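Sulfur oxidation protein soxB (Thermus thermophilus, PDB 2WDD) is a thiosulfohydrolase of the Sox sulfur-oxidation pathway that probably cleaves the sulfur-sulfur bond of cysteine S-thiosulfonate at a two-manganese site, releasing sulfate. Local coordinates at residues L82-S87 against P333-H338; H44-P49 against H286-T291; F236-R241 against A270-R275. One frame throughout, in Å; residues are numbered along the deposited sequence.

Contact 1: L82-S87 against P333-H338; sequences LAYLLS and PVLAEH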
loop_
_atom_site.group_PDB
_atom_site.type_symbol
_atom_site.label_atom_id
_atom_site.label_comp_id
_atom_site.label_asym_id
_atom_site.label_seq_id
_atom_site.Cartn_x
_atom_site.Cartn_y
_atom_site.Cartn_z
ATOM N N LEU A 82 4.468 -9.560 16.753
ATOM C CA LEU A 82 4.451 -9.876 15.323
ATOM C C LEU A 82 3.042 -10.271 14.882
ATOM O O LEU A 82 2.609 -9.894 13.793
ATOM C CB LEU A 82 5.456 -10.974 14.966
ATOM C CG LEU A 82 5.577 -11.273 13.466
ATOM C CD1 LEU A 82 5.770 -9.992 12.668
ATOM C CD2 LEU A 82 6.739 -12.246 13.214
ATOM N N ALA A 83 2.322 -11.021 15.719
ATOM C CA ALA A 83 0.958 -11.416 15.378
ATOM C C ALA A 83 0.079 -10.172 15.212
ATOM O O ALA A 83 -0.761 -10.102 14.316
ATOM C CB ALA A 83 0.375 -12.343 16.449
ATOM N N TYR A 84 0.296 -9.189 16.076
ATOM C CA TYR A 84 -0.438 -7.917 16.023
ATOM C C TYR A 84 -0.240 -7.232 14.661
ATOM O O TYR A 84 -1.192 -6.723 14.070
ATOM C CB TYR A 84 0.060 -7.012 17.157
ATOM C CG TYR A 84 -0.345 -5.552 17.086
ATOM C CD1 TYR A 84 -1.651 -5.170 16.781
ATOM C CD2 TYR A 84 0.567 -4.554 17.404
ATOM C CE1 TYR A 84 -2.027 -3.820 16.769
ATOM C CE2 TYR A 84 0.217 -3.220 17.360
ATOM C CZ TYR A 84 -1.082 -2.848 17.063
ATOM O OH TYR A 84 -1.432 -1.500 17.052
ATOM N N LEU A 85 0.987 -7.232 14.156
ATOM C CA LEU A 85 1.256 -6.618 12.855
ATOM C C LEU A 85 0.697 -7.453 11.700
ATOM O O LEU A 85 0.203 -6.936 10.697
ATOM C CB LEU A 85 2.769 -6.500 12.638
ATOM C CG LEU A 85 3.431 -5.186 13.078
ATOM C CD1 LEU A 85 3.227 -4.916 14.556
ATOM C CD2 LEU A 85 4.917 -5.209 12.720
ATOM N N LEU A 86 0.849 -8.765 11.837
ATOM C CA LEU A 86 0.622 -9.707 10.759
ATOM C C LEU A 86 -0.801 -10.063 10.380
ATOM O O LEU A 86 -1.067 -10.417 9.225
ATOM C CB LEU A 86 1.394 -10.992 11.098
ATOM C CG LEU A 86 1.670 -12.037 10.019
ATOM C CD1 LEU A 86 2.482 -11.424 8.878
ATOM C CD2 LEU A 86 2.465 -13.206 10.646
ATOM N N SER A 87 -1.715 -10.018 11.340
ATOM C CA SER A 87 -3.064 -10.501 11.098
ATOM C C SER A 87 -4.141 -9.637 11.768
ATOM O O SER A 87 -3.861 -8.921 12.733
ATOM C CB SER A 87 -3.123 -11.916 11.699
ATOM O OG SER A 87 -4.418 -12.486 11.681
ATOM N N PRO A 333 8.791 -4.765 14.400
ATOM C CA PRO A 333 7.631 -3.886 14.579
ATOM C C PRO A 333 8.015 -2.458 14.984
ATOM O O PRO A 333 8.842 -2.248 15.876
ATOM C CB PRO A 333 6.828 -4.574 15.701
ATOM C CG PRO A 333 7.372 -5.994 15.761
ATOM C CD PRO A 333 8.819 -5.861 15.381
ATOM N N VAL A 334 7.437 -1.473 14.303
ATOM C CA VAL A 334 7.660 -0.069 14.661
ATOM C C VAL A 334 6.593 0.306 15.690
ATOM O O VAL A 334 5.464 0.674 15.338
ATOM C CB VAL A 334 7.599 0.853 13.425
ATOM C CG1 VAL A 334 7.843 2.302 13.838
ATOM C CG2 VAL A 334 8.627 0.433 12.400
ATOM N N LEU A 335 6.918 0.136 16.972
ATOM C CA LEU A 335 5.965 0.422 18.035
ATOM C C LEU A 335 6.426 1.646 18.804
ATOM O O LEU A 335 7.396 1.587 19.552
ATOM C CB LEU A 335 5.829 -0.778 18.972
ATOM C CG LEU A 335 5.220 -2.049 18.359
ATOM C CD1 LEU A 335 5.502 -3.244 19.246
ATOM C CD2 LEU A 335 3.717 -1.882 18.163
ATOM N N ALA A 336 5.753 2.766 18.572
ATOM C CA ALA A 336 6.120 4.032 19.199
ATOM C C ALA A 336 6.217 3.991 20.720
ATOM O O ALA A 336 7.019 4.719 21.310
ATOM C CB ALA A 336 5.183 5.150 18.755
ATOM N N GLU A 337 5.402 3.159 21.363
ATOM C CA GLU A 337 5.460 3.053 22.823
ATOM C C GLU A 337 6.666 2.249 23.295
ATOM O O GLU A 337 6.944 2.191 24.492
ATOM C CB GLU A 337 4.187 2.401 23.377
ATOM C CG GLU A 337 2.947 3.219 23.174
ATOM C CD GLU A 337 1.747 2.656 23.908
ATOM O OE1 GLU A 337 1.912 1.714 24.717
ATOM O OE2 GLU A 337 0.637 3.169 23.675
ATOM N N HIS A 338 7.381 1.619 22.370
ATOM C CA HIS A 338 8.478 0.739 22.741
ATOM C C HIS A 338 9.821 1.067 22.114
ATOM O O HIS A 338 10.747 0.251 22.116
ATOM C CB HIS A 338 8.054 -0.702 22.478
ATOM C CG HIS A 338 6.782 -1.063 23.177
ATOM N ND1 HIS A 338 6.745 -1.370 24.521
ATOM C CD2 HIS A 338 5.492 -1.016 22.767
ATOM C CE1 HIS A 338 5.492 -1.550 24.896
ATOM N NE2 HIS A 338 4.710 -1.341 23.850
#
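L85 and P333 meet with their side chains at about a right angle, the forked end of the leucine pressed against the near side of the proline ring. CD2 of L85 does most of the touching: it lies 3.5 Å from CA of P333 and 3.6 Å from CB of the same residue. The other branch, CD1 of L85, reaches CB of P333 at 3.8 Å, so the proline CB sits against both methyls. The leucine's first torsion, at -92°, is turned well off the usual staggered value, and with it the fork is swung onto the proline.

One residue earlier on the helix, Y84 approaches L335 in a different way. Its CG is anti to the backbone N (chi1 167°), which carries the ring out from the helix toward the other segment. There CD2 of L335 comes in at the rim of the ring, close to its plane, 3.8 Å from CE2 of Y84. It is an edge contact; this methyl does not lie over a ring face. The phenol oxygen of Y84 is held by the backbone O of G99, while A95 and L94 of helix 91-98 pack against the tyrosine side chain.

The contact thus sets helix 81-86 against the end of strand 323-333, the outermost strand of a six-stranded mixed sheet, just where the chain leaves it. The neighbouring V334 makes backbone hydrogen bonds with G102 and K310, and its side chain turns to helix 104-120. All four touching residues are buried and their contacts with each other are purely apolar. L335 also packs on F98 and touches a bound tertiary-butyl alcohol, and P333 O accepts from the hydroxyl of Y21.

Contact 2: H44-P49 against H286-T291; sequences HYFMEP and HTHDLT. With MN (manganese (II) ion), chain H; MN (manganese (II) ion), chain G.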
loop_
_atom_site.group_PDB
_atom_site.type_symbol
_atom_site.label_atom_id
_atom_site.label_comp_id
_atom_site.label_asym_id
_atom_site.label_seq_id
_atom_site.Cartn_x
_atom_site.Cartn_y
_atom_site.Cartn_z
ATOM N N HIS A 44 -0.021 5.432 14.380
ATOM C CA HIS A 44 -1.430 5.220 14.094
ATOM C C HIS A 44 -1.702 3.722 14.133
ATOM O O HIS A 44 -0.828 2.946 14.524
ATOM C CB HIS A 44 -1.814 5.843 12.732
ATOM C CG HIS A 44 -1.165 5.193 11.550
ATOM N ND1 HIS A 44 -1.893 4.635 10.519
ATOM C CD2 HIS A 44 0.138 5.026 11.222
ATOM C CE1 HIS A 44 -1.066 4.134 9.618
ATOM N NE2 HIS A 44 0.173 4.330 10.034
ATOM N N TYR A 45 -2.886 3.298 13.718
ATOM C CA TYR A 45 -3.182 1.871 13.720
ATOM C C TYR A 45 -3.416 1.431 12.298
ATOM O O TYR A 45 -3.937 2.192 11.496
ATOM C CB TYR A 45 -4.392 1.581 14.594
ATOM C CG TYR A 45 -4.189 2.050 16.013
ATOM C CD1 TYR A 45 -3.542 1.244 16.947
ATOM C CD2 TYR A 45 -4.574 3.330 16.396
ATOM C CE1 TYR A 45 -3.325 1.693 18.248
ATOM C CE2 TYR A 45 -4.362 3.786 17.695
ATOM C CZ TYR A 45 -3.763 2.951 18.617
ATOM O OH TYR A 45 -3.551 3.406 19.904
ATOM N N PHE A 46 -3.006 0.205 11.977
ATOM C CA PHE A 46 -3.163 -0.307 10.615
ATOM C C PHE A 46 -3.365 -1.819 10.657
ATOM O O PHE A 46 -2.404 -2.583 10.807
ATOM C CB PHE A 46 -1.924 0.040 9.778
ATOM C CG PHE A 46 -2.093 -0.208 8.296
ATOM C CD1 PHE A 46 -2.521 0.806 7.445
ATOM C CD2 PHE A 46 -1.800 -1.450 7.751
ATOM C CE1 PHE A 46 -2.662 0.580 6.087
ATOM C CE2 PHE A 46 -1.954 -1.689 6.393
ATOM C CZ PHE A 46 -2.386 -0.669 5.560
ATOM N N MET A 47 -4.623 -2.238 10.533
ATOM C CA MET A 47 -4.969 -3.649 10.565
ATOM C C MET A 47 -4.832 -4.290 9.192
ATOM O O MET A 47 -5.236 -3.710 8.182
ATOM C CB MET A 47 -6.415 -3.807 11.041
ATOM C CG MET A 47 -6.827 -5.253 11.263
ATOM S SD MET A 47 -8.564 -5.384 11.727
ATOM C CE MET A 47 -9.275 -5.446 10.088
ATOM N N GLU A 48 -4.313 -5.516 9.168
ATOM C CA GLU A 48 -4.236 -6.264 7.924
ATOM C C GLU A 48 -5.637 -6.680 7.487
ATOM O O GLU A 48 -6.579 -6.701 8.283
ATOM C CB GLU A 48 -3.332 -7.492 8.076
ATOM C CG GLU A 48 -1.883 -7.103 8.352
ATOM C CD GLU A 48 -1.258 -6.325 7.200
ATOM O OE1 GLU A 48 -1.389 -6.754 6.035
ATOM O OE2 GLU A 48 -0.679 -5.251 7.456
ATOM N N PRO A 49 -5.792 -7.027 6.203
ATOM C CA PRO A 49 -7.119 -7.372 5.688
ATOM C C PRO A 49 -7.694 -8.635 6.284
ATOM O O PRO A 49 -6.987 -9.629 6.452
ATOM C CB PRO A 49 -6.875 -7.612 4.194
ATOM C CG PRO A 49 -5.399 -7.868 4.061
ATOM C CD PRO A 49 -4.765 -7.012 5.148
ATOM N N HIS A 286 4.366 -2.219 -2.969
ATOM C CA HIS A 286 3.095 -2.125 -3.686
ATOM C C HIS A 286 1.900 -2.898 -3.144
ATOM O O HIS A 286 0.790 -2.366 -3.036
ATOM C CB HIS A 286 3.242 -2.388 -5.185
ATOM C CG HIS A 286 1.975 -2.121 -5.942
ATOM N ND1 HIS A 286 1.409 -0.865 -6.007
ATOM C CD2 HIS A 286 1.110 -2.958 -6.563
ATOM C CE1 HIS A 286 0.261 -0.935 -6.659
ATOM N NE2 HIS A 286 0.059 -2.192 -7.014
ATOM N N THR A 287 2.095 -4.181 -2.877
ATOM C CA THR A 287 0.992 -4.992 -2.395
ATOM C C THR A 287 0.787 -4.932 -0.869
ATOM O O THR A 287 -0.207 -5.462 -0.351
ATOM C CB THR A 287 1.070 -6.434 -2.933
ATOM O OG1 THR A 287 2.429 -6.892 -2.880
ATOM C CG2 THR A 287 0.584 -6.495 -4.387
ATOM N N HIS A 288 1.659 -4.197 -0.176
ATOM C CA HIS A 288 1.531 -3.972 1.262
ATOM C C HIS A 288 1.545 -5.285 2.051
ATOM O O HIS A 288 0.899 -5.403 3.096
ATOM C CB HIS A 288 0.242 -3.189 1.571
ATOM C CG HIS A 288 0.204 -1.798 0.998
ATOM N ND1 HIS A 288 -0.655 -0.826 1.466
ATOM C CD2 HIS A 288 0.922 -1.217 0.006
ATOM C CE1 HIS A 288 -0.465 0.294 0.785
ATOM N NE2 HIS A 288 0.493 0.087 -0.099
ATOM N N ASP A 289 2.307 -6.260 1.555
ATOM C CA ASP A 289 2.403 -7.572 2.196
ATOM C C ASP A 289 3.391 -7.619 3.357
ATOM O O ASP A 289 4.236 -6.725 3.518
ATOM C CB ASP A 289 2.813 -8.607 1.145
ATOM C CG ASP A 289 1.702 -8.895 0.151
ATOM O OD1 ASP A 289 0.592 -9.235 0.609
ATOM O OD2 ASP A 289 1.925 -8.804 -1.074
ATOM N N LEU A 290 3.298 -8.699 4.142
ATOM C CA LEU A 290 4.238 -8.976 5.232
ATOM C C LEU A 290 4.768 -10.397 5.045
ATOM O O LEU A 290 3.985 -11.324 4.810
ATOM C CB LEU A 290 3.558 -8.868 6.608
ATOM C CG LEU A 290 3.505 -7.448 7.186
ATOM C CD1 LEU A 290 2.384 -7.331 8.207
ATOM C CD2 LEU A 290 4.857 -7.060 7.796
ATOM N N THR A 291 6.090 -10.554 5.113
ATOM C CA THR A 291 6.723 -11.869 4.964
ATOM C C THR A 291 7.756 -12.079 6.083
ATOM O O THR A 291 8.938 -11.776 5.912
ATOM C CB THR A 291 7.413 -12.017 3.594
ATOM O OG1 THR A 291 8.342 -10.943 3.408
ATOM C CG2 THR A 291 6.393 -12.006 2.478
HETATM MN MN MN H . 1.842 1.171 -5.002
HETATM MN MN MN G . 1.184 1.514 -1.657
HETATM O O HOH W 1 1.492 -4.771 5.754
HETATM O O HOH W 2 0.739 0.412 -3.366
#
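E48 and H288 are joined through a water. It donates to OE2 of E48 at 2.8 Å and to the backbone O of H288 at the same length. Beside this bridge CD1 of L290 lies against the carboxylate, 3.8 Å from OE2 of E48, so an apolar methyl and a water share that end of the glutamate. The E48 chain is folded back at its second torsion (-63°), which brings the carboxylate in toward this water. F46, in the conformer described here, approaches the imidazole of H288 obliquely and loosely, CZ of F46 lying 4.4 Å from ND1 of H288.

The far side of that imidazole binds metal: NE2 of H288 is 2.2 Å from one manganese, whose protein shell is completed by D36, H38 and D132. ND1 of H286 binds the second manganese at 2.3 Å, together with D132, H163 and H263. Another water lies between the ions, bound to both, and donates to the backbone O of H286. Within the loop, OG1 of T287 donates to OD2 of D289 at 2.7 Å, from above the carboxylate plane.

Further out, K310 forms a salt bridge with OE2 of E48 and also holds the backbone O of F46. The buried carboxylate therefore has a lysine and a water to satisfy it, which probably keeps it ionised. With D132 and a water bridging the ions, this is the dinuclear centre of the 5'-nucleotidase family, where a metal-bound solvent is generally taken as the attacking nucleophile; the same role is probable here.

Contact 3: F236-R241 against A270-R275; sequences FALDER and AALAER. With TBU (tertiary-butyl alcohol), chain E.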
loop_
_atom_site.group_PDB
_atom_site.type_symbol
_atom_site.label_atom_id
_atom_site.label_comp_id
_atom_site.label_asym_id
_atom_site.label_seq_id
_atom_site.Cartn_x
_atom_site.Cartn_y
_atom_site.Cartn_z
ATOM N N PHE A 236 6.275 3.642 -18.303
ATOM C CA PHE A 236 6.700 2.893 -17.117
ATOM C C PHE A 236 6.621 1.393 -17.427
ATOM O O PHE A 236 6.744 0.549 -16.531
ATOM C CB PHE A 236 5.703 3.162 -15.973
ATOM C CG PHE A 236 5.886 4.483 -15.292
ATOM C CD1 PHE A 236 6.373 4.540 -13.997
ATOM C CD2 PHE A 236 5.506 5.667 -15.911
ATOM C CE1 PHE A 236 6.531 5.744 -13.352
ATOM C CE2 PHE A 236 5.683 6.883 -15.264
ATOM C CZ PHE A 236 6.214 6.917 -13.990
ATOM N N ALA A 237 6.301 1.060 -18.672
ATOM C CA ALA A 237 6.061 -0.331 -19.049
ATOM C C ALA A 237 7.039 -1.366 -18.504
ATOM O O ALA A 237 8.249 -1.148 -18.491
ATOM C CB ALA A 237 5.947 -0.467 -20.565
ATOM N N LEU A 238 6.493 -2.497 -18.067
ATOM C CA LEU A 238 7.305 -3.615 -17.618
ATOM C C LEU A 238 8.045 -4.083 -18.875
ATOM O O LEU A 238 7.421 -4.352 -19.906
ATOM C CB LEU A 238 6.403 -4.737 -17.091
ATOM C CG LEU A 238 7.061 -6.086 -16.793
ATOM C CD1 LEU A 238 7.907 -5.998 -15.536
ATOM C CD2 LEU A 238 6.008 -7.173 -16.658
ATOM N N ASP A 239 9.368 -4.125 -18.801
ATOM C CA ASP A 239 10.196 -4.486 -19.949
ATOM C C ASP A 239 11.205 -5.539 -19.507
ATOM O O ASP A 239 12.281 -5.212 -18.999
ATOM C CB ASP A 239 10.920 -3.234 -20.454
ATOM C CG ASP A 239 11.546 -3.418 -21.827
ATOM O OD1 ASP A 239 11.926 -4.558 -22.175
ATOM O OD2 ASP A 239 11.709 -2.401 -22.533
ATOM N N GLU A 240 10.824 -6.804 -19.650
ATOM C CA GLU A 240 11.667 -7.914 -19.212
ATOM C C GLU A 240 13.072 -7.891 -19.803
ATOM O O GLU A 240 14.044 -8.190 -19.114
ATOM C CB GLU A 240 10.984 -9.251 -19.483
ATOM C CG GLU A 240 9.706 -9.439 -18.685
ATOM C CD GLU A 240 9.127 -10.825 -18.830
ATOM O OE1 GLU A 240 8.493 -11.101 -19.866
ATOM O OE2 GLU A 240 9.295 -11.637 -17.899
ATOM N N ARG A 241 13.174 -7.518 -21.076
ATOM C CA ARG A 241 14.467 -7.429 -21.748
ATOM C C ARG A 241 15.368 -6.409 -21.065
ATOM O O ARG A 241 16.509 -6.708 -20.712
ATOM C CB ARG A 241 14.262 -7.025 -23.213
ATOM C CG ARG A 241 15.148 -7.758 -24.207
ATOM C CD ARG A 241 15.210 -7.001 -25.530
ATOM N NE ARG A 241 15.930 -5.738 -25.391
ATOM C CZ ARG A 241 15.347 -4.553 -25.238
ATOM N NH1 ARG A 241 14.024 -4.458 -25.219
ATOM N NH2 ARG A 241 16.088 -3.461 -25.108
ATOM N N ALA A 270 7.023 -12.268 -8.139
ATOM C CA ALA A 270 7.207 -13.724 -8.118
ATOM C C ALA A 270 7.270 -14.274 -9.541
ATOM O O ALA A 270 8.055 -15.185 -9.826
ATOM C CB ALA A 270 6.093 -14.408 -7.322
ATOM N N ALA A 271 6.455 -13.718 -10.432
ATOM C CA ALA A 271 6.451 -14.156 -11.827
ATOM C C ALA A 271 7.795 -13.824 -12.472
ATOM O O ALA A 271 8.349 -14.634 -13.222
ATOM C CB ALA A 271 5.305 -13.496 -12.594
ATOM N N LEU A 272 8.335 -12.647 -12.159
ATOM C CA LEU A 272 9.628 -12.235 -12.694
ATOM C C LEU A 272 10.765 -13.115 -12.180
ATOM O O LEU A 272 11.737 -13.365 -12.900
ATOM C CB LEU A 272 9.914 -10.771 -12.359
ATOM C CG LEU A 272 9.030 -9.749 -13.076
ATOM C CD1 LEU A 272 9.306 -8.353 -12.531
ATOM C CD2 LEU A 272 9.271 -9.800 -14.590
ATOM N N ALA A 273 10.645 -13.581 -10.939
ATOM C CA ALA A 273 11.664 -14.445 -10.351
ATOM C C ALA A 273 11.818 -15.733 -11.163
ATOM O O ALA A 273 12.887 -16.344 -11.179
ATOM C CB ALA A 273 11.323 -14.768 -8.903
ATOM N N GLU A 274 10.752 -16.143 -11.838
ATOM C CA GLU A 274 10.778 -17.356 -12.653
ATOM C C GLU A 274 11.113 -17.056 -14.110
ATOM O O GLU A 274 11.210 -17.968 -14.927
ATOM C CB GLU A 274 9.423 -18.061 -12.599
ATOM C CG GLU A 274 8.942 -18.412 -11.202
ATOM C CD GLU A 274 7.657 -19.216 -11.219
ATOM O OE1 GLU A 274 6.762 -18.894 -12.028
ATOM O OE2 GLU A 274 7.543 -20.175 -10.428
ATOM N N ARG A 275 11.259 -15.779 -14.448
ATOM C CA ARG A 275 11.518 -15.382 -15.833
ATOM C C ARG A 275 12.866 -14.704 -16.046
ATOM O O ARG A 275 13.470 -14.828 -17.117
ATOM C CB ARG A 275 10.396 -14.474 -16.343
ATOM C CG ARG A 275 9.018 -15.127 -16.352
ATOM C CD ARG A 275 8.114 -14.503 -17.408
ATOM N NE ARG A 275 6.860 -14.007 -16.844
ATOM C CZ ARG A 275 5.850 -14.784 -16.464
ATOM N NH1 ARG A 275 4.745 -14.245 -15.966
ATOM N NH2 ARG A 275 5.949 -16.102 -16.569
HETATM O O TBU E . 3.595 3.224 -19.326
HETATM C C TBU E . 3.071 2.558 -20.500
HETATM C C1 TBU E . 3.883 2.926 -21.713
HETATM C C2 TBU E . 3.091 1.023 -20.431
HETATM C C3 TBU E . 1.640 3.021 -20.718
#
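OE2 of E240 has R275 wrapped along one side of it, in the one of two modelled R275 conformers described here. It forms a salt bridge with NE of R275 at 3.6 Å, meeting the guanidinium at its edge and near its plane. It also lies against the aliphatic arm, where the 3.1 Å to CD of R275 is a closeness to be taken with caution. The two flat groups stand almost perpendicular, 87° apart, so the pairing is one of charge and not a two-pronged grip. E240 reaches over because its chain runs extended beyond CG (chi2 -173°). CD2 of L272 lies 3.8 Å from OE2 of E240, and CD1 of L272 slides past CD1 of L238 at 4.1 Å. With an alanine in place of E240, R275 would probably lose its carboxylate mate and its arm would be freer to turn, while L272 would lose part of its cover.

At the other end of the 236-241 segment the N-H of F236 points straight at the oxygen of a tertiary-butyl alcohol, 2.9 Å away, and A237 packs on the same molecule. Just before E240, D239 is the N-cap of helix 240-252, its OD1 accepting from N of R242. NH1 of R275 makes a weak hydrogen bond with the backbone O of F459.

Helix 240-252 leads into strand 257-262, and helix 266-273 joins that strand to the parallel strand 281-284. The contact thus links the start of one helix to the end of the next in successive beta-alpha-beta crossovers of the sheet that carries metal ligand H263 just past strand 257-262.

Contacts 1 and 2 are buried and touch each other: the backbone O of L85 lies against E48 and L290, and Y84 packs on Y45. K310 serves both, taking the carbonyl of L85 as well as its partners in 44-49. They differ in chemistry, since contact 1 is apolar and lies at the edge of a sheet, whereas contact 2, near the middle of the chain, works through waters and metals. Contact 3 stands apart, its centre about 24 Å from that of contact 2 and about 32 Å from that of contact 1. It is only partly buried, and it combines leucine packing with an ion pair between partly exposed side chains.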